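Local coordinates for protein (aminopeptidase) (Ochrobactrum anthropi, PDB 1B65) that hydrolyses peptides from their amino end as an L-aminopeptidase and also acts as a D-Ala-esterase/amidase, with a variant of the Ntn-hydrolase fold, at residues 42-45 / 46-50; 360-363 / 364-367. One frame throughout, in Å; residues are numbered along the deposited sequence.

Interaction 1 (42-45 / 46-50); sequences IIEN and EPRPG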
ATOM      1  N   ILE A  42     -10.440 -35.007  -2.009  1.00 14.25           N
ATOM      2  CA  ILE A  42     -10.777 -35.796  -3.197  1.00 16.89           C
ATOM      3  C   ILE A  42      -9.529 -36.491  -3.686  1.00 15.62           C
ATOM      4  O   ILE A  42      -8.571 -35.802  -4.072  1.00 15.41           O
ATOM      5  CB  ILE A  42     -11.354 -34.887  -4.310  1.00 17.88           C
ATOM      6  CG1 ILE A  42     -12.617 -34.171  -3.814  1.00 18.76           C
ATOM      7  CG2 ILE A  42     -11.647 -35.714  -5.560  1.00 20.24           C
ATOM      8  CD1 ILE A  42     -13.043 -32.974  -4.659  1.00 19.31           C
ATOM      9  N   ILE A  43      -9.415 -37.824  -3.532  1.00 14.78           N
ATOM     10  CA  ILE A  43      -8.210 -38.488  -4.019  1.00 15.63           C
ATOM     11  C   ILE A  43      -8.663 -39.584  -4.989  1.00 18.89           C
ATOM     12  O   ILE A  43      -9.228 -40.571  -4.496  1.00 17.70           O
ATOM     13  CB  ILE A  43      -7.386 -39.150  -2.898  1.00 16.70           C
ATOM     14  CG1 ILE A  43      -6.798 -38.037  -2.019  1.00 16.35           C
ATOM     15  CG2 ILE A  43      -6.219 -39.949  -3.494  1.00 17.54           C
ATOM     16  CD1 ILE A  43      -5.930 -38.469  -0.864  1.00 17.98           C
ATOM     17  N   GLU A  44      -8.482 -39.401  -6.283  1.00 17.62           N
ATOM     18  CA  GLU A  44      -8.883 -40.388  -7.276  1.00 20.14           C
ATOM     19  C   GLU A  44      -7.628 -40.759  -8.042  1.00 19.93           C
ATOM     20  O   GLU A  44      -6.677 -39.970  -8.032  1.00 18.18           O
ATOM     21  CB  GLU A  44      -9.952 -39.864  -8.248  1.00 21.29           C
ATOM     22  CG  GLU A  44     -11.236 -39.595  -7.506  1.00 22.53           C
ATOM     23  CD  GLU A  44     -12.326 -38.863  -8.225  1.00 23.58           C
ATOM     24  OE1 GLU A  44     -12.207 -38.631  -9.447  1.00 25.06           O
ATOM     25  OE2 GLU A  44     -13.301 -38.517  -7.531  1.00 25.39           O
ATOM     26  N   ASN A  45      -7.547 -41.981  -8.581  1.00 19.75           N
ATOM     27  CA  ASN A  45      -6.308 -42.365  -9.237  1.00 21.09           C
ATOM     28  C   ASN A  45      -6.590 -42.863 -10.663  1.00 22.13           C
ATOM     29  O   ASN A  45      -5.704 -43.441 -11.264  1.00 23.10           O
ATOM     30  CB  ASN A  45      -5.549 -43.407  -8.402  1.00 21.59           C
ATOM     31  CG  ASN A  45      -4.780 -42.703  -7.283  1.00 21.48           C
ATOM     32  OD1 ASN A  45      -3.806 -41.990  -7.540  1.00 22.88           O
ATOM     33  ND2 ASN A  45      -5.234 -42.866  -6.051  1.00 20.38           N
ATOM     34  N   GLU A  46      -7.772 -42.606 -11.156  1.00 23.11           N
ATOM     35  CA  GLU A  46      -8.150 -42.845 -12.544  1.00 26.89           C
ATOM     36  C   GLU A  46      -8.955 -41.620 -12.971  1.00 25.60           C
ATOM     37  O   GLU A  46      -9.622 -40.980 -12.165  1.00 25.04           O
ATOM     38  CB  GLU A  46      -8.897 -44.148 -12.756  1.00 30.51           C
ATOM     39  CG  GLU A  46     -10.383 -44.210 -12.551  1.00 36.68           C
ATOM     40  CD  GLU A  46     -10.912 -45.640 -12.519  1.00 40.72           C
ATOM     41  OE1 GLU A  46     -10.084 -46.554 -12.264  1.00 41.81           O
ATOM     42  OE2 GLU A  46     -12.130 -45.865 -12.744  1.00 42.08           O
ATOM     43  N   PRO A  47      -8.867 -41.282 -14.253  1.00 25.23           N
ATOM     44  CA  PRO A  47      -9.536 -40.096 -14.748  1.00 25.35           C
ATOM     45  C   PRO A  47     -11.042 -40.214 -14.741  1.00 26.68           C
ATOM     46  O   PRO A  47     -11.577 -41.320 -14.885  1.00 27.90           O
ATOM     47  CB  PRO A  47      -8.980 -39.899 -16.150  1.00 24.69           C
ATOM     48  CG  PRO A  47      -7.923 -40.919 -16.368  1.00 25.24           C
ATOM     49  CD  PRO A  47      -8.071 -41.970 -15.287  1.00 23.83           C
ATOM     50  N   ARG A  48     -11.731 -39.105 -14.554  1.00 25.97           N
ATOM     51  CA  ARG A  48     -13.184 -39.095 -14.684  1.00 28.49           C
ATOM     52  C   ARG A  48     -13.472 -39.147 -16.193  1.00 29.74           C
ATOM     53  O   ARG A  48     -12.594 -38.936 -17.025  1.00 29.19           O
ATOM     54  CB  ARG A  48     -13.785 -37.892 -13.988  1.00 28.34           C
ATOM     55  CG  ARG A  48     -13.482 -37.864 -12.498  1.00 27.87           C
ATOM     56  CD  ARG A  48     -13.872 -36.527 -11.885  1.00 28.17           C
ATOM     57  NE  ARG A  48     -13.831 -36.590 -10.415  1.00 28.70           N
ATOM     58  CZ  ARG A  48     -14.358 -35.634  -9.649  1.00 28.45           C
ATOM     59  NH1 ARG A  48     -14.962 -34.556 -10.160  1.00 26.76           N
ATOM     60  NH2 ARG A  48     -14.263 -35.761  -8.331  1.00 27.57           N
ATOM     61  N   PRO A  49     -14.675 -39.567 -16.554  1.00 32.53           N
ATOM     62  CA  PRO A  49     -15.037 -39.728 -17.962  1.00 34.03           C
ATOM     63  C   PRO A  49     -14.802 -38.451 -18.755  1.00 34.68           C
ATOM     64  O   PRO A  49     -15.241 -37.370 -18.354  1.00 35.36           O
ATOM     65  CB  PRO A  49     -16.504 -40.094 -17.940  1.00 34.58           C
ATOM     66  CG  PRO A  49     -16.876 -40.409 -16.533  1.00 35.06           C
ATOM     67  CD  PRO A  49     -15.770 -39.925 -15.636  1.00 34.01           C
ATOM     68  N   GLY A  50     -14.028 -38.552 -19.833  1.00 34.57           N
ATOM     69  CA  GLY A  50     -13.759 -37.391 -20.676  1.00 34.33           C
ATOM     70  C   GLY A  50     -12.503 -36.634 -20.279  1.00 33.41           C
ATOM     71  O   GLY A  50     -12.146 -35.679 -20.962  1.00 34.26           O
TER
HETATM   72  O   HOH W   1     -10.190 -38.519 -11.285  1.00 17.85           O
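R48 lays the NE-NH2 side of its guanidinium along the carboxylate of E44, one nitrogen to each oxygen. R48 NE donates to E44 OE1 over 2.8 Å with an N-H...O angle of 164°, and R48 NH2 reaches E44 OE2 at 3.0 Å. This is a side-on, bidentate salt bridge, but not a flat one: the two planes are 35° apart. OE1 is met on its syn side near the carboxylate plane, whereas NH2 comes to OE2 from above that plane; both oxygens stay close to the plane of the guanidinium. Both side chains are extended, that of R48 from CG to NE (chi2 and chi3 both 169°), and they cross at about a right angle. The pair spans the exit from strand 36-43, an outermost strand of its sheet within this chain, into the loop that leads to strand 56-63. A water bridges the same loop, donating to E44 OE1 and to E46 O at 2.7 Å each, so OE1 accepts from both R48 NE and the water. I42 CG2 lies 3.8 Å from R48 NH2 and brings a buried aliphatic group obliquely to the guanidinium. R56 NH2, at the start of the adjacent strand 56-63, is hydrogen-bonded to N45 OD1, while R48 NH1 has a weak hydrogen bond to P157 O.

Interaction 2 (360-363 / 364-367); sequences DHER and LRAV
E362 and R365 run side by side in the same direction, three residues apart on the helix, and meet through a single salt-bridged pair. R365 NE donates to E362 OE2 at 3.2 Å, with an N-H...O angle of only 139°. The bond is therefore long and bent: OE2 is approached on its syn side but out of the carboxylate plane, and the two flat groups are turned 51° from each other. Bends in both chains allow this approach, at chi2 in E362 (-56°) and at chi3 in R365. The aliphatic part of R365 also passes over the backbone, CG lying 3.3 Å from H361 O. The backbone carrying these side chains is the first part of helix 361-370, with regular i to i+4 bonds: L364 N to D360 O and R365 N to H361 O are each 3.0 Å, and the series continues through A366 N to E362 O and V367 N to R363 O. D360 is the N-cap. Its OD2 accepts from R363 N at 2.9 Å, on the anti side of the carboxylate, and so satisfies an amide of the first turn; the negative charge would also be expected to suit the positive end of the helix dipole. Farther out, R365 NH1 is hydrogen-bonded to L15 O, giving the guanidinium a second partner beyond E362. R363 NH2 forms a salt bridge with D238 OD2, and H361 NE2 is hydrogen-bonded to I341 O. On the buried side, L364 packs on V232 and V367 on H235, which joins this C-terminal helix to helix 232-235.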
ATOM      1  N   ASP A 360      11.493 -38.749   3.428  1.00 15.72           N
ATOM      2  CA  ASP A 360      11.707 -39.966   4.208  1.00 17.03           C
ATOM      3  C   ASP A 360      12.140 -39.640   5.627  1.00 17.30           C
ATOM      4  O   ASP A 360      13.123 -38.913   5.795  1.00 17.14           O
ATOM      5  CB  ASP A 360      12.798 -40.799   3.523  1.00 19.04           C
ATOM      6  CG  ASP A 360      12.901 -42.126   4.303  1.00 20.91           C
ATOM      7  OD1 ASP A 360      12.003 -42.964   4.169  1.00 25.52           O
ATOM      8  OD2 ASP A 360      13.849 -42.276   5.051  1.00 19.86           O
ATOM      9  N   HIS A 361      11.425 -40.135   6.633  1.00 18.36           N
ATOM     10  CA  HIS A 361      11.733 -39.756   8.006  1.00 18.38           C
ATOM     11  C   HIS A 361      13.104 -40.201   8.490  1.00 19.66           C
ATOM     12  O   HIS A 361      13.769 -39.462   9.218  1.00 17.61           O
ATOM     13  CB  HIS A 361      10.658 -40.340   8.957  1.00 18.56           C
ATOM     14  CG  HIS A 361       9.282 -39.858   8.705  1.00 20.14           C
ATOM     15  ND1 HIS A 361       8.159 -40.273   9.393  1.00 22.15           N
ATOM     16  CD2 HIS A 361       8.845 -38.928   7.800  1.00 19.94           C
ATOM     17  CE1 HIS A 361       7.093 -39.629   8.899  1.00 21.40           C
ATOM     18  NE2 HIS A 361       7.504 -38.806   7.938  1.00 19.16           N
ATOM     19  N   GLU A 362      13.495 -41.438   8.137  1.00 20.20           N
ATOM     20  CA  GLU A 362      14.794 -41.913   8.644  1.00 22.60           C
ATOM     21  C   GLU A 362      15.949 -41.199   7.981  1.00 20.48           C
ATOM     22  O   GLU A 362      16.902 -40.827   8.660  1.00 20.83           O
ATOM     23  CB  GLU A 362      14.901 -43.449   8.492  1.00 25.33           C
ATOM     24  CG  GLU A 362      14.170 -44.181   9.627  1.00 32.50           C
ATOM     25  CD  GLU A 362      14.720 -43.710  10.973  1.00 36.34           C
ATOM     26  OE1 GLU A 362      15.949 -43.831  11.161  1.00 39.27           O
ATOM     27  OE2 GLU A 362      13.979 -43.171  11.823  1.00 38.46           O
ATOM     28  N   ARG A 363      15.844 -40.918   6.675  1.00 19.76           N
ATOM     29  CA  ARG A 363      16.927 -40.181   6.024  1.00 20.79           C
ATOM     30  C   ARG A 363      16.978 -38.761   6.600  1.00 20.75           C
ATOM     31  O   ARG A 363      18.076 -38.262   6.795  1.00 19.11           O
ATOM     32  CB  ARG A 363      16.671 -40.095   4.521  1.00 21.10           C
ATOM     33  CG  ARG A 363      17.172 -41.262   3.682  1.00 26.03           C
ATOM     34  CD  ARG A 363      17.932 -40.655   2.470  1.00 27.65           C
ATOM     35  NE  ARG A 363      17.095 -40.669   1.305  1.00 29.02           N
ATOM     36  CZ  ARG A 363      17.271 -40.153   0.097  1.00 28.62           C
ATOM     37  NH1 ARG A 363      18.352 -39.475  -0.240  1.00 28.60           N
ATOM     38  NH2 ARG A 363      16.265 -40.382  -0.754  1.00 30.09           N
ATOM     39  N   LEU A 364      15.799 -38.160   6.841  1.00 20.49           N
ATOM     40  CA  LEU A 364      15.823 -36.803   7.452  1.00 20.92           C
ATOM     41  C   LEU A 364      16.527 -36.792   8.795  1.00 19.79           C
ATOM     42  O   LEU A 364      17.385 -35.950   9.103  1.00 18.64           O
ATOM     43  CB  LEU A 364      14.392 -36.318   7.677  1.00 22.81           C
ATOM     44  CG  LEU A 364      13.955 -34.869   7.715  1.00 26.64           C
ATOM     45  CD1 LEU A 364      12.791 -34.666   8.679  1.00 23.90           C
ATOM     46  CD2 LEU A 364      15.064 -33.847   7.920  1.00 25.62           C
ATOM     47  N   ARG A 365      16.113 -37.693   9.689  1.00 19.63           N
ATOM     48  CA  ARG A 365      16.710 -37.822  11.012  1.00 20.41           C
ATOM     49  C   ARG A 365      18.229 -37.997  10.928  1.00 20.28           C
ATOM     50  O   ARG A 365      18.975 -37.381  11.705  1.00 17.81           O
ATOM     51  CB  ARG A 365      16.051 -39.001  11.750  1.00 22.61           C
ATOM     52  CG  ARG A 365      14.668 -38.602  12.257  1.00 24.94           C
ATOM     53  CD  ARG A 365      13.803 -39.723  12.815  1.00 27.84           C
ATOM     54  NE  ARG A 365      14.545 -40.641  13.678  1.00 31.72           N
ATOM     55  CZ  ARG A 365      14.877 -40.444  14.939  1.00 33.03           C
ATOM     56  NH1 ARG A 365      14.552 -39.331  15.575  1.00 33.45           N
ATOM     57  NH2 ARG A 365      15.549 -41.334  15.662  1.00 33.69           N
ATOM     58  N   ALA A 366      18.709 -38.836  10.014  1.00 19.96           N
ATOM     59  CA  ALA A 366      20.133 -39.050   9.842  1.00 21.82           C
ATOM     60  C   ALA A 366      20.881 -37.775   9.459  1.00 22.70           C
ATOM     61  O   ALA A 366      21.981 -37.523   9.983  1.00 22.93           O
ATOM     62  CB  ALA A 366      20.444 -40.143   8.819  1.00 21.56           C
ATOM     63  N   VAL A 367      20.343 -36.982   8.534  1.00 21.20           N
ATOM     64  CA  VAL A 367      21.046 -35.756   8.126  1.00 20.35           C
ATOM     65  C   VAL A 367      21.081 -34.785   9.292  1.00 20.65           C
ATOM     66  O   VAL A 367      22.115 -34.222   9.676  1.00 21.73           O
ATOM     67  CB  VAL A 367      20.354 -35.097   6.906  1.00 21.22           C
ATOM     68  CG1 VAL A 367      20.981 -33.739   6.621  1.00 21.55           C
ATOM     69  CG2 VAL A 367      20.418 -36.017   5.700  1.00 23.85           C
TER

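How the interactions relate
Interactions 1 and 2 occupy separate parts of the chain: their centres lie 33 Å apart and their nearest atoms about 16 Å, so neither touches the other. Each is centred about 25 Å from the centre of the chain, beyond its radius of gyration of 20 Å, which places both toward the periphery. The 42-50 contact ties a loop to the end of a sheet strand, whereas 360-367 opens a helix near the C-terminus. Both pair a glutamate with an arginine a few residues along, i to i+4 in a loop and i to i+3 on a helix. No other protein chain of the four-chain assembly touches either contact.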